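Local atomic coordinates of glycoside hydrolase YxiA (Bacillus licheniformis, PDB entry 3LV4), a protein that probably hydrolyses glycosidic bonds in arabinan, as a calcium-binding glycoside hydrolase of family 43 related to arabinan endo-1,5-alpha-L-arabinosidases. Residues G301-L305 with Y340-K344. Numbering follows the deposited sequence.
Sequences GKSYL and YAGEK
Lys-302 reaches across to the loop 340-344. Beyond CG its chain is extended, which brings NZ to the edge of the Tyr-340 ring, in the ring plane, where it donates to Tyr-340 OH at 3.0 Å. The same ammonium group gives a second hydrogen bond, this one to the backbone, from NZ to Glu-343 O at 3.0 Å; here the donor stands above the carbonyl plane, about 49° out of it. A long, flexible amine suits this place because one group can serve a phenol and a carbonyl at once. Next to the amine, Lys-302 CE packs against Lys-344 CB at 3.9 Å.

Two residues on, Tyr-304 turns its side chain toward the loop, as Lys-302 does. A flat ring suits it, offering an edge to the face of Tyr-340 in a T-shaped stack, with ring centroids 4.9 Å apart and planes at 75°. CE1 of Tyr-304 sits over the centre of the Tyr-340 ring, while Gly-342 N lies over the opposite face. Tyr-340 supplies both that face and the hydroxyl for Lys-302; its CG is anti to its backbone N (chi1 -179°), which sends the ring toward the strand. The loop is braced from within as Ala-341 N donates to the syn lone pair of Glu-343 OE1 (2.9 Å), and at the positive phi of Gly-342 a CB would jam against Ala-341 O, which calls for glycine.

Strand 303-310 lies between strands 285-296 and 319-327 in a four-stranded antiparallel sheet, consistent with a blade of the family 43 beta-propeller. The loop leads from strand 333-335 to helix 350-353, and its Ala-341 and Glu-343 also touch strand 407-418 of the C-terminal lipocalin-like region.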
ATOM      1  N   GLY A 301     -12.208 -12.635   9.142  1.00 15.84           N
ATOM      2  CA  GLY A 301     -12.797 -11.349   8.825  1.00 14.14           C
ATOM      3  C   GLY A 301     -11.841 -10.184   9.021  1.00 13.37           C
ATOM      4  O   GLY A 301     -12.222  -9.032   8.811  1.00 13.80           O
ATOM      5  N   LYS A 302     -10.602 -10.471   9.423  1.00 14.28           N
ATOM      6  CA  LYS A 302      -9.610  -9.419   9.625  1.00 14.93           C
ATOM      7  C   LYS A 302      -8.992  -8.992   8.293  1.00 12.48           C
ATOM      8  O   LYS A 302      -8.911  -9.792   7.362  1.00 12.85           O
ATOM      9  CB  LYS A 302      -8.494  -9.885  10.568  1.00 14.82           C
ATOM     10  CG  LYS A 302      -8.923 -10.170  12.001  1.00 17.59           C
ATOM     11  CD  LYS A 302      -7.684 -10.171  12.898  1.00 23.05           C
ATOM     12  CE  LYS A 302      -7.923 -10.802  14.234  1.00 26.77           C
ATOM     13  NZ  LYS A 302      -6.617 -10.981  14.961  1.00 25.00           N
ATOM     14  N   SER A 303      -8.569  -7.729   8.214  1.00 10.74           N
ATOM     15  CA  SER A 303      -7.794  -7.221   7.080  1.00 10.93           C
ATOM     16  C   SER A 303      -6.448  -6.678   7.573  1.00 11.56           C
ATOM     17  O   SER A 303      -6.318  -6.255   8.731  1.00 11.81           O
ATOM     18  CB  SER A 303      -8.552  -6.100   6.344  1.00 14.45           C
ATOM     19  OG  SER A 303      -9.727  -6.578   5.710  1.00 17.05           O
ATOM     20  N   TYR A 304      -5.457  -6.679   6.687  1.00  9.40           N
ATOM     21  CA  TYR A 304      -4.104  -6.269   7.027  1.00  9.99           C
ATOM     22  C   TYR A 304      -3.480  -5.429   5.932  1.00 10.10           C
ATOM     23  O   TYR A 304      -3.653  -5.699   4.747  1.00 11.54           O
ATOM     24  CB  TYR A 304      -3.215  -7.489   7.242  1.00  9.78           C
ATOM     25  CG  TYR A 304      -3.712  -8.451   8.290  1.00 10.29           C
ATOM     26  CD1 TYR A 304      -3.370  -8.287   9.623  1.00 10.81           C
ATOM     27  CD2 TYR A 304      -4.508  -9.537   7.941  1.00 10.96           C
ATOM     28  CE1 TYR A 304      -3.810  -9.173  10.584  1.00 13.84           C
ATOM     29  CE2 TYR A 304      -4.960 -10.430   8.898  1.00 12.99           C
ATOM     30  CZ  TYR A 304      -4.605 -10.245  10.217  1.00 13.58           C
ATOM     31  OH  TYR A 304      -5.041 -11.130  11.180  1.00 16.28           O
ATOM     32  N   LEU A 305      -2.738  -4.415   6.354  1.00 10.07           N
ATOM     33  CA  LEU A 305      -1.955  -3.582   5.456  1.00  7.72           C
ATOM     34  C   LEU A 305      -0.510  -4.029   5.596  1.00  7.00           C
ATOM     35  O   LEU A 305       0.019  -4.066   6.707  1.00  9.84           O
ATOM     36  CB  LEU A 305      -2.085  -2.118   5.875  1.00  7.30           C
ATOM     37  CG  LEU A 305      -1.499  -1.069   4.928  1.00  9.31           C
ATOM     38  CD1 LEU A 305      -2.385  -0.910   3.687  1.00 10.68           C
ATOM     39  CD2 LEU A 305      -1.358   0.269   5.641  1.00  9.55           C
ATOM     40  N   TYR A 340       0.848  -5.132  13.874  1.00  9.17           N
ATOM     41  CA  TYR A 340       0.025  -6.268  14.276  1.00  8.94           C
ATOM     42  C   TYR A 340       0.730  -7.196  15.258  1.00 11.52           C
ATOM     43  O   TYR A 340       1.845  -7.646  15.002  1.00 12.71           O
ATOM     44  CB  TYR A 340      -0.403  -7.063  13.041  1.00  9.49           C
ATOM     45  CG  TYR A 340      -1.284  -8.246  13.363  1.00 10.54           C
ATOM     46  CD1 TYR A 340      -2.525  -8.066  13.958  1.00 12.01           C
ATOM     47  CD2 TYR A 340      -0.880  -9.541  13.065  1.00 10.52           C
ATOM     48  CE1 TYR A 340      -3.339  -9.141  14.257  1.00 13.23           C
ATOM     49  CE2 TYR A 340      -1.685 -10.622  13.358  1.00 13.31           C
ATOM     50  CZ  TYR A 340      -2.919 -10.415  13.949  1.00 14.47           C
ATOM     51  OH  TYR A 340      -3.730 -11.484  14.252  1.00 16.86           O
ATOM     52  N   ALA A 341       0.056  -7.497  16.367  1.00 12.11           N
ATOM     53  CA  ALA A 341       0.606  -8.375  17.393  1.00 14.27           C
ATOM     54  C   ALA A 341      -0.403  -9.436  17.826  1.00 14.81           C
ATOM     55  O   ALA A 341      -0.311  -9.980  18.930  1.00 16.39           O
ATOM     56  CB  ALA A 341       1.066  -7.564  18.589  1.00 15.00           C
ATOM     57  N   GLY A 342      -1.366  -9.728  16.958  1.00 14.62           N
ATOM     58  CA  GLY A 342      -2.357 -10.750  17.251  1.00 14.62           C
ATOM     59  C   GLY A 342      -3.642 -10.214  17.858  1.00 16.26           C
ATOM     60  O   GLY A 342      -4.541 -10.984  18.205  1.00 18.59           O
ATOM     61  N   GLU A 343      -3.733  -8.896  17.993  1.00 14.80           N
ATOM     62  CA  GLU A 343      -4.883  -8.277  18.651  1.00 15.26           C
ATOM     63  C   GLU A 343      -6.136  -8.377  17.788  1.00 15.36           C
ATOM     64  O   GLU A 343      -6.059  -8.515  16.568  1.00 16.32           O
ATOM     65  CB  GLU A 343      -4.594  -6.803  18.985  1.00 15.73           C
ATOM     66  CG  GLU A 343      -4.711  -5.838  17.799  1.00 14.18           C
ATOM     67  CD  GLU A 343      -3.503  -5.850  16.878  1.00 13.73           C
ATOM     68  OE1 GLU A 343      -2.478  -6.478  17.223  1.00 14.03           O
ATOM     69  OE2 GLU A 343      -3.584  -5.224  15.798  1.00 13.44           O
ATOM     70  N   LYS A 344      -7.295  -8.310  18.426  1.00 16.47           N
ATOM     71  CA  LYS A 344      -8.545  -8.328  17.683  1.00 20.58           C
ATOM     72  C   LYS A 344      -9.505  -7.293  18.239  1.00 20.01           C
ATOM     73  O   LYS A 344      -9.351  -6.837  19.372  1.00 19.58           O
ATOM     74  CB  LYS A 344      -9.185  -9.716  17.720  1.00 26.25           C
ATOM     75  CG  LYS A 344      -9.615 -10.158  19.096  1.00 32.00           C
ATOM     76  CD  LYS A 344     -10.145 -11.583  19.048  1.00 38.82           C
ATOM     77  CE  LYS A 344     -10.645 -12.034  20.408  1.00 44.42           C
ATOM     78  NZ  LYS A 344     -11.193 -13.426  20.369  1.00 47.41           N
TER